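Local coordinates for protein CLPV1 (Pseudomonas aeruginosa, PDB 4UQW), which is an AAA+ ATPase of the type VI secretion system that probably disassembles the contracted TssB-TssC sheath, its N domain probably serving in sheath recognition, at residues K31-P36 against L80-T85; A70-E75 against S137-K142; L40-H45 against E75-L80. All coordinates share one frame; numbering follows the deposited sequence. Where two conformers were deposited one is given.

Contact 1: K31-P36 against L80-T85; sequences KLRGNP and LPRGST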
loop_
_atom_site.group_PDB
_atom_site.type_symbol
_atom_site.label_atom_id
_atom_site.label_comp_id
_atom_site.label_asym_id
_atom_site.label_seq_id
_atom_site.Cartn_x
_atom_site.Cartn_y
_atom_site.Cartn_z
ATOM N N LYS A 31 -10.390 -9.666 8.783
ATOM C CA LYS A 31 -11.353 -10.165 9.772
ATOM C C LYS A 31 -11.784 -11.586 9.481
ATOM O O LYS A 31 -11.923 -12.390 10.433
ATOM C CB LYS A 31 -12.576 -9.276 9.828
ATOM C CG LYS A 31 -12.300 -7.962 10.525
ATOM C CD LYS A 31 -13.566 -7.162 10.744
ATOM C CE LYS A 31 -14.390 -7.701 11.975
ATOM N NZ LYS A 31 -13.644 -7.526 13.279
ATOM N N LEU A 32 -11.994 -11.928 8.205
ATOM C CA LEU A 32 -12.370 -13.306 7.856
ATOM C C LEU A 32 -11.278 -14.287 8.279
ATOM O O LEU A 32 -11.569 -15.417 8.711
ATOM C CB LEU A 32 -12.653 -13.436 6.367
ATOM C CG LEU A 32 -13.973 -12.776 5.981
ATOM C CD1 LEU A 32 -14.166 -12.852 4.484
ATOM C CD2 LEU A 32 -15.146 -13.416 6.719
ATOM N N ARG A 33 -10.031 -13.866 8.176
ATOM C CA ARG A 33 -8.902 -14.735 8.541
ATOM C C ARG A 33 -8.593 -14.775 10.019
ATOM O O ARG A 33 -7.796 -15.614 10.471
ATOM C CB ARG A 33 -7.619 -14.282 7.831
ATOM C CG ARG A 33 -7.747 -14.176 6.336
ATOM C CD ARG A 33 -7.387 -15.455 5.646
ATOM N NE ARG A 33 -5.950 -15.492 5.444
ATOM C CZ ARG A 33 -5.324 -16.375 4.682
ATOM N NH1 ARG A 33 -6.013 -17.310 4.036
ATOM N NH2 ARG A 33 -4.007 -16.313 4.575
ATOM N N GLY A 34 -9.160 -13.839 10.760
ATOM C CA GLY A 34 -8.874 -13.699 12.179
ATOM C C GLY A 34 -7.498 -13.131 12.475
ATOM O O GLY A 34 -6.927 -13.319 13.543
ATOM N N ASN A 35 -6.977 -12.325 11.535
ATOM C CA ASN A 35 -5.679 -11.675 11.776
ATOM C C ASN A 35 -5.888 -10.425 12.656
ATOM O O ASN A 35 -6.946 -9.761 12.551
ATOM C CB ASN A 35 -4.981 -11.243 10.448
ATOM C CG ASN A 35 -4.755 -12.384 9.463
ATOM O OD1 ASN A 35 -4.968 -12.219 8.258
ATOM N ND2 ASN A 35 -4.343 -13.589 9.984
ATOM N N PRO A 36 -4.937 -10.084 13.532
ATOM C CA PRO A 36 -5.255 -9.041 14.512
ATOM C C PRO A 36 -5.182 -7.625 13.960
ATOM O O PRO A 36 -5.872 -6.714 14.497
ATOM C CB PRO A 36 -4.201 -9.232 15.617
ATOM C CG PRO A 36 -3.062 -9.941 14.907
ATOM C CD PRO A 36 -3.739 -10.856 13.898
ATOM N N LEU A 80 0.561 -14.936 8.925
ATOM C CA LEU A 80 0.116 -14.070 10.005
ATOM C C LEU A 80 -0.567 -14.822 11.113
ATOM O O LEU A 80 -1.179 -15.857 10.890
ATOM C CB LEU A 80 -0.865 -13.020 9.468
ATOM C CG LEU A 80 -0.302 -12.077 8.399
ATOM C CD1 LEU A 80 -1.395 -11.168 7.847
ATOM C CD2 LEU A 80 0.771 -11.252 9.067
ATOM N N PRO A 81 -0.508 -14.273 12.336
ATOM C CA PRO A 81 -1.235 -14.926 13.427
ATOM C C PRO A 81 -2.743 -14.932 13.176
ATOM O O PRO A 81 -3.279 -13.960 12.578
ATOM C CB PRO A 81 -0.856 -14.103 14.657
ATOM C CG PRO A 81 -0.228 -12.913 14.216
ATOM C CD PRO A 81 0.178 -13.037 12.752
ATOM N N ARG A 82 -3.417 -15.992 13.618
ATOM C CA ARG A 82 -4.839 -16.168 13.348
ATOM C C ARG A 82 -5.617 -16.355 14.620
ATOM O O ARG A 82 -5.054 -16.340 15.705
ATOM C CB ARG A 82 -5.106 -17.361 12.433
ATOM C CG ARG A 82 -4.505 -17.293 11.038
ATOM C CD ARG A 82 -4.642 -18.650 10.293
ATOM N NE ARG A 82 -4.156 -18.592 8.904
ATOM C CZ ARG A 82 -4.333 -19.550 7.986
ATOM N NH1 ARG A 82 -4.998 -20.663 8.292
ATOM N NH2 ARG A 82 -3.835 -19.403 6.753
ATOM N N GLY A 83 -6.924 -16.537 14.464
ATOM C CA GLY A 83 -7.806 -16.757 15.595
ATOM C C GLY A 83 -7.816 -15.634 16.612
ATOM O O GLY A 83 -8.018 -15.850 17.808
ATOM N N SER A 84 -7.620 -14.418 16.134
ATOM C CA SER A 84 -7.627 -13.266 16.995
ATOM C C SER A 84 -9.038 -13.086 17.487
ATOM O O SER A 84 -9.980 -13.076 16.694
ATOM C CB SER A 84 -7.137 -12.021 16.234
ATOM O OG SER A 84 -7.199 -10.874 17.051
ATOM N N THR A 85 -9.183 -12.984 18.802
ATOM C CA THR A 85 -10.482 -12.740 19.410
ATOM C C THR A 85 -10.550 -11.278 19.840
ATOM O O THR A 85 -11.569 -10.811 20.345
ATOM C CB THR A 85 -10.732 -13.678 20.618
ATOM O OG1 THR A 85 -12.087 -13.540 21.068
ATOM C CG2 THR A 85 -9.769 -13.365 21.760
HETATM O O HOH W 1 -3.043 -15.994 8.484
#
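Asn35 meets Pro81 and Leu80 just past a Schellman motif. That motif ends helix 17-33: Gly34 has positive phi, and its N bonds back to Lys31 O. The chain then runs against the loop that leaves helix 66-79. Asn35 can be followed outward. Its CB touches Pro81 O at 3.8 Å. CG is anti to the carbonyl carbon (chi1 -57°), which turns the amide back to the loop. CG is 3.9 Å from Leu80 CD1. OD1 passes Leu80 CD1 and probably accepts from His42 NE2 of helix 40-49. ND2 gives a hydrogen bond to Pro81 O at 2.8 Å. The acceptor lies near the amide plane, but the donor sits well above the carbonyl plane. ND2 also donates to a water, which accepts from Arg82 NE as well and lies within hydrogen-bonding distance of Leu80 O. Both ends of the amide are thus bonded, which fixes its rotation. Ser84 N bonds to Gly34 O at 2.9 Å, in the carbonyl plane and on a lone pair. Pro36 CD rests on Pro81 O, and the two proline rings cross at about a right angle. Ser84 OG lies near Pro36 CB and hydrogen-bonds to Ser86 OG. The Arg33 side chain bends at chi2 and chi3. Asp78, salt-bridged to Arg33 and only weakly paired with Arg82, probably offsets these two like charges. Arg82 NH2 lies over one face of the Arg33 guanidinium, 3.8 Å from Arg33 NH2, and the two planes are 55° apart.

Contact 2: A70-E75 against S137-K142; sequences AKDLTE and SAEFAK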
loop_
_atom_site.group_PDB
_atom_site.type_symbol
_atom_site.label_atom_id
_atom_site.label_comp_id
_atom_site.label_asym_id
_atom_site.label_seq_id
_atom_site.Cartn_x
_atom_site.Cartn_y
_atom_site.Cartn_z
ATOM N N ALA A 70 3.004 -12.490 -6.257
ATOM C CA ALA A 70 1.730 -13.054 -5.781
ATOM C C ALA A 70 1.973 -14.214 -4.797
ATOM O O ALA A 70 1.314 -14.312 -3.751
ATOM C CB ALA A 70 0.910 -13.529 -6.953
ATOM N N LYS A 71 2.946 -15.056 -5.126
ATOM C CA LYS A 71 3.317 -16.196 -4.294
ATOM C C LYS A 71 3.801 -15.682 -2.914
ATOM O O LYS A 71 3.444 -16.208 -1.825
ATOM C CB LYS A 71 4.406 -17.041 -4.962
ATOM C CG LYS A 71 4.897 -18.235 -4.183
ATOM C CD LYS A 71 5.898 -18.981 -5.039
ATOM C CE LYS A 71 6.316 -20.292 -4.425
ATOM N NZ LYS A 71 7.010 -20.035 -3.140
ATOM N N ASP A 72 4.677 -14.680 -2.949
ATOM C CA ASP A 72 5.215 -14.169 -1.717
ATOM C C ASP A 72 4.134 -13.525 -0.833
ATOM O O ASP A 72 4.182 -13.693 0.405
ATOM C CB ASP A 72 6.311 -13.126 -2.019
ATOM C CG ASP A 72 7.607 -13.767 -2.557
ATOM O OD1 ASP A 72 7.813 -15.013 -2.434
ATOM O OD2 ASP A 72 8.436 -13.052 -3.173
ATOM N N LEU A 73 3.210 -12.765 -1.429
ATOM C CA LEU A 73 2.193 -12.111 -0.622
ATOM C C LEU A 73 1.261 -13.135 -0.027
ATOM O O LEU A 73 0.856 -12.996 1.159
ATOM C CB LEU A 73 1.385 -11.092 -1.447
ATOM C CG LEU A 73 2.238 -9.919 -1.952
ATOM C CD1 LEU A 73 1.290 -9.009 -2.765
ATOM C CD2 LEU A 73 2.866 -9.129 -0.804
ATOM N N THR A 74 0.907 -14.164 -0.791
ATOM C CA THR A 74 0.037 -15.250 -0.298
ATOM C C THR A 74 0.689 -15.950 0.876
ATOM O O THR A 74 0.072 -16.222 1.930
ATOM C CB THR A 74 -0.255 -16.276 -1.387
ATOM O OG1 THR A 74 -1.058 -15.672 -2.405
ATOM C CG2 THR A 74 -0.948 -17.476 -0.787
ATOM N N GLU A 75 1.976 -16.260 0.726
ATOM C CA GLU A 75 2.687 -16.906 1.823
ATOM C C GLU A 75 2.795 -16.017 3.082
ATOM O O GLU A 75 2.569 -16.513 4.217
ATOM C CB GLU A 75 4.065 -17.397 1.337
ATOM C CG GLU A 75 3.847 -18.505 0.292
ATOM C CD GLU A 75 5.142 -19.118 -0.237
ATOM O OE1 GLU A 75 6.205 -18.690 0.270
ATOM O OE2 GLU A 75 5.078 -20.022 -1.129
ATOM N N SER A 137 8.179 -9.303 0.248
ATOM C CA SER A 137 8.714 -9.949 -0.974
ATOM C C SER A 137 10.021 -9.302 -1.342
ATOM O O SER A 137 10.086 -8.067 -1.502
ATOM C CB SER A 137 7.746 -9.797 -2.161
ATOM O OG SER A 137 8.319 -10.384 -3.326
ATOM N N ALA A 138 11.042 -10.149 -1.551
ATOM C CA ALA A 138 12.281 -9.644 -2.083
ATOM C C ALA A 138 12.112 -9.026 -3.462
ATOM O O ALA A 138 12.960 -8.207 -3.859
ATOM C CB ALA A 138 13.320 -10.764 -2.138
ATOM N N GLU A 139 11.007 -9.305 -4.162
ATOM C CA GLU A 139 10.751 -8.634 -5.457
ATOM C C GLU A 139 10.740 -7.124 -5.272
ATOM O O GLU A 139 11.131 -6.365 -6.166
ATOM C CB GLU A 139 9.397 -9.049 -6.089
ATOM C CG GLU A 139 9.413 -10.526 -6.594
ATOM C CD GLU A 139 10.461 -10.723 -7.646
ATOM O OE1 GLU A 139 10.432 -10.099 -8.713
ATOM O OE2 GLU A 139 11.370 -11.602 -7.476
ATOM N N PHE A 140 10.257 -6.648 -4.126
ATOM C CA PHE A 140 10.193 -5.187 -3.976
ATOM C C PHE A 140 11.551 -4.502 -3.838
ATOM O O PHE A 140 11.633 -3.275 -3.996
ATOM C CB PHE A 140 9.335 -4.809 -2.762
ATOM C CG PHE A 140 7.857 -5.073 -2.929
ATOM C CD1 PHE A 140 7.135 -4.468 -3.943
ATOM C CD2 PHE A 140 7.183 -5.872 -2.004
ATOM C CE1 PHE A 140 5.749 -4.659 -4.053
ATOM C CE2 PHE A 140 5.788 -6.023 -2.090
ATOM C CZ PHE A 140 5.090 -5.414 -3.111
ATOM N N ALA A 141 12.633 -5.250 -3.597
ATOM C CA ALA A 141 13.952 -4.663 -3.658
ATOM C C ALA A 141 14.339 -4.252 -5.063
ATOM O O ALA A 141 15.287 -3.474 -5.258
ATOM C CB ALA A 141 14.982 -5.632 -3.078
ATOM N N LYS A 142 13.580 -4.698 -6.052
ATOM C CA LYS A 142 13.830 -4.283 -7.441
ATOM C C LYS A 142 13.270 -2.870 -7.745
ATOM O O LYS A 142 13.628 -2.250 -8.762
ATOM C CB LYS A 142 13.206 -5.297 -8.406
ATOM C CG LYS A 142 13.849 -6.700 -8.311
ATOM C CD LYS A 142 13.159 -7.735 -9.151
ATOM C CE LYS A 142 13.842 -9.078 -8.871
ATOM N NZ LYS A 142 13.278 -10.164 -9.666
#
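Asp72 CG is anti to the carbonyl carbon (chi1 -72°), which sends its carboxylate off helix 66-79 to Ser137. Ser137 holds OG opposite its own N (chi1 178°), facing that helix. Ser137 OG donates to Asp72 OD2 at 2.7 Å. OD2 accepts on its anti lone pair, the one directed away from OD1. The CB atoms of the two residues also touch, at 3.6 Å. Ser137 OG accepts in turn from Glu139 N at 3.0 Å. This is an ST turn, placed where the chain leaves helix 127-136 and enters the 3-10 segment 138-142. The hydroxyl is therefore gripped by two bonds, one as donor and one as acceptor. Glu139 OE2 is 5.4 Å from Asp72 OD2, close but not in contact. Lys142 NZ pairs with Glu139 OE1, which probably eases the repulsion between the two acids. One residue further along helix 66-79 the contact is apolar and looser. Leu73 CD2 approaches the edge of the Phe140 ring, near its plane, at 4.5 Å from CE2. Leu73 also packs on Leu136, and Phe140 on Leu133, both of helix 127-136. The Phe140 side chain also touches Leu69 of helix 66-79 and Phe44 of helix 40-49.

Contact 3: L40-H45 against E75-L80; sequences LVHWFH and EALDRL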
loop_
_atom_site.group_PDB
_atom_site.type_symbol
_atom_site.label_atom_id
_atom_site.label_comp_id
_atom_site.label_asym_id
_atom_site.label_seq_id
_atom_site.Cartn_x
_atom_site.Cartn_y
_atom_site.Cartn_z
ATOM N N LEU A 40 0.001 -3.878 5.742
ATOM C CA LEU A 40 0.359 -3.593 4.374
ATOM C C LEU A 40 0.148 -4.822 3.451
ATOM O O LEU A 40 -0.294 -4.674 2.299
ATOM C CB LEU A 40 1.805 -3.146 4.274
ATOM C CG LEU A 40 2.171 -1.796 4.870
ATOM C CD1 LEU A 40 3.722 -1.603 4.799
ATOM C CD2 LEU A 40 1.484 -0.676 4.140
ATOM N N VAL A 41 0.446 -6.041 3.958
ATOM C CA VAL A 41 0.299 -7.192 3.064
ATOM C C VAL A 41 -1.200 -7.395 2.668
ATOM O O VAL A 41 -1.496 -7.710 1.505
ATOM C CB VAL A 41 0.899 -8.457 3.702
ATOM C CG1 VAL A 41 0.121 -8.889 4.956
ATOM C CG2 VAL A 41 0.892 -9.608 2.676
ATOM N N HIS A 42 -2.143 -7.153 3.602
ATOM C CA HIS A 42 -3.562 -7.265 3.234
ATOM C C HIS A 42 -3.922 -6.243 2.170
ATOM O O HIS A 42 -4.677 -6.527 1.240
ATOM C CB HIS A 42 -4.488 -7.020 4.448
ATOM C CG HIS A 42 -4.381 -8.037 5.538
ATOM N ND1 HIS A 42 -3.776 -7.721 6.728
ATOM C CD2 HIS A 42 -4.823 -9.314 5.644
ATOM C CE1 HIS A 42 -3.859 -8.761 7.551
ATOM N NE2 HIS A 42 -4.482 -9.735 6.913
ATOM N N TRP A 43 -3.440 -5.006 2.351
ATOM C CA TRP A 43 -3.831 -3.885 1.485
ATOM C C TRP A 43 -3.279 -4.141 0.079
ATOM O O TRP A 43 -3.991 -4.018 -0.929
ATOM C CB TRP A 43 -3.241 -2.599 2.046
ATOM C CG TRP A 43 -3.856 -1.350 1.471
ATOM C CD1 TRP A 43 -4.932 -1.272 0.646
ATOM C CD2 TRP A 43 -3.425 -0.038 1.775
ATOM N NE1 TRP A 43 -5.214 0.087 0.402
ATOM C CE2 TRP A 43 -4.320 0.844 1.136
ATOM C CE3 TRP A 43 -2.420 0.479 2.631
ATOM C CZ2 TRP A 43 -4.177 2.250 1.239
ATOM C CZ3 TRP A 43 -2.274 1.850 2.753
ATOM C CH2 TRP A 43 -3.171 2.720 2.050
ATOM N N PHE A 44 -1.979 -4.484 0.014
ATOM C CA PHE A 44 -1.343 -4.685 -1.292
ATOM C C PHE A 44 -1.938 -5.931 -1.985
ATOM O O PHE A 44 -2.169 -5.924 -3.213
ATOM C CB PHE A 44 0.183 -4.820 -1.135
ATOM C CG PHE A 44 0.865 -3.502 -1.127
ATOM C CD1 PHE A 44 0.305 -2.453 -0.451
ATOM C CD2 PHE A 44 2.070 -3.288 -1.818
ATOM C CE1 PHE A 44 0.928 -1.204 -0.415
ATOM C CE2 PHE A 44 2.679 -2.014 -1.789
ATOM C CZ PHE A 44 2.112 -1.010 -1.091
ATOM N N HIS A 45 -2.195 -7.007 -1.215
ATOM C CA HIS A 45 -2.836 -8.169 -1.813
ATOM C C HIS A 45 -4.222 -7.757 -2.434
ATOM O O HIS A 45 -4.547 -8.141 -3.570
ATOM C CB HIS A 45 -2.966 -9.273 -0.759
ATOM C CG HIS A 45 -3.821 -10.397 -1.216
ATOM N ND1 HIS A 45 -3.360 -11.441 -1.987
ATOM C CD2 HIS A 45 -5.152 -10.593 -1.057
ATOM C CE1 HIS A 45 -4.363 -12.275 -2.231
ATOM N NE2 HIS A 45 -5.459 -11.778 -1.686
ATOM N N GLU A 75 1.976 -16.260 0.726
ATOM C CA GLU A 75 2.687 -16.906 1.823
ATOM C C GLU A 75 2.795 -16.017 3.082
ATOM O O GLU A 75 2.569 -16.513 4.217
ATOM C CB GLU A 75 4.065 -17.397 1.337
ATOM C CG GLU A 75 3.847 -18.505 0.292
ATOM C CD GLU A 75 5.142 -19.118 -0.237
ATOM O OE1 GLU A 75 6.205 -18.690 0.270
ATOM O OE2 GLU A 75 5.078 -20.022 -1.129
ATOM N N ALA A 76 3.062 -14.709 2.918
ATOM C CA ALA A 76 3.077 -13.798 4.056
ATOM C C ALA A 76 1.711 -13.744 4.734
ATOM O O ALA A 76 1.618 -13.717 5.971
ATOM C CB ALA A 76 3.510 -12.382 3.591
ATOM N N LEU A 77 0.640 -13.696 3.934
ATOM C CA LEU A 77 -0.718 -13.680 4.523
ATOM C C LEU A 77 -0.957 -14.931 5.351
ATOM O O LEU A 77 -1.517 -14.858 6.460
ATOM C CB LEU A 77 -1.776 -13.626 3.432
ATOM C CG LEU A 77 -1.941 -12.265 2.824
ATOM C CD1 LEU A 77 -2.724 -12.447 1.509
ATOM C CD2 LEU A 77 -2.663 -11.315 3.762
ATOM N N ASP A 78 -0.555 -16.084 4.797
ATOM C CA ASP A 78 -0.829 -17.395 5.425
ATOM C C ASP A 78 -0.050 -17.546 6.720
ATOM O O ASP A 78 -0.411 -18.348 7.578
ATOM C CB ASP A 78 -0.499 -18.561 4.470
ATOM C CG ASP A 78 -1.573 -18.752 3.397
ATOM O OD1 ASP A 78 -2.677 -18.200 3.560
ATOM O OD2 ASP A 78 -1.318 -19.414 2.368
ATOM N N ARG A 79 1.013 -16.774 6.868
ATOM C CA ARG A 79 1.839 -16.862 8.055
ATOM C C ARG A 79 1.425 -15.915 9.193
ATOM O O ARG A 79 1.872 -16.074 10.324
ATOM C CB ARG A 79 3.317 -16.618 7.684
ATOM C CG ARG A 79 3.950 -17.768 6.856
ATOM C CD ARG A 79 5.436 -17.488 6.574
ATOM N NE ARG A 79 6.013 -18.360 5.545
ATOM C CZ ARG A 79 6.365 -17.954 4.326
ATOM N NH1 ARG A 79 6.207 -16.678 3.976
ATOM N NH2 ARG A 79 6.881 -18.816 3.454
ATOM N N LEU A 80 0.561 -14.936 8.925
ATOM C CA LEU A 80 0.116 -14.070 10.005
ATOM C C LEU A 80 -0.567 -14.822 11.113
ATOM O O LEU A 80 -1.179 -15.857 10.890
ATOM C CB LEU A 80 -0.865 -13.020 9.468
ATOM C CG LEU A 80 -0.302 -12.077 8.399
ATOM C CD1 LEU A 80 -1.395 -11.168 7.847
ATOM C CD2 LEU A 80 0.771 -11.252 9.067
#
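The His45 ring carries Leu77 CD1 over one face. The methyl sits 3.8 Å from the ring centroid and 19° off the normal, a CH-pi contact. The two side chains cross at about a right angle. The His45 ring also meets Phe29 of helix 17-33, with the planes at about 40°. The His42 ring is met obliquely by two methyls. Leu77 CD2 touches its CD2 at 3.5 Å, and Leu80 CD1 touches CE1 at the same distance. Polar bonds hold this ring in place: ND1 bonds with Glu39 N and NE2 probably with Asn35 OD1. Leu77 thus puts one methyl on each histidine. Val41 points toward segment 75-80 and meets three of its residues. Its CG1 faces Leu77 CD2 at 3.9 Å and meets Leu80 CD1 tip to tip. Its CG2 packs on Ala76 CB, also at 3.9 Å. Leu136 of helix 127-136 touches both Val41 and Ala76. All these contacts across the pair are apolar or CH-pi. The axes of helix segments 40-45 and 75-79 come within 9.9 Å, and their directions are 137° apart. This is helix-helix packing, roughly antiparallel but well splayed, within the mostly helical Clp N domain.

Contact 1 is a surface contact, and contacts 2 and 3 are partly buried. Contacts 2 and 3 both use helix 66-79, on successive turns. Contact 3 joins that helix to helix 40-49; contact 2 joins it to the turn after helix 127-136. Contact 1 lies past the C-terminal end of helix 66-79, where the loop meets the end of helix 17-33. The chemistry follows the place. Contact 1 relies on backbone and amide bonds with a water, contact 2 on one hydroxyl-carboxylate bond, and contact 3 on apolar packing. Phe140 against Phe44 ties contact 2 to contact 3, while Leu80 is common to contacts 1 and 3.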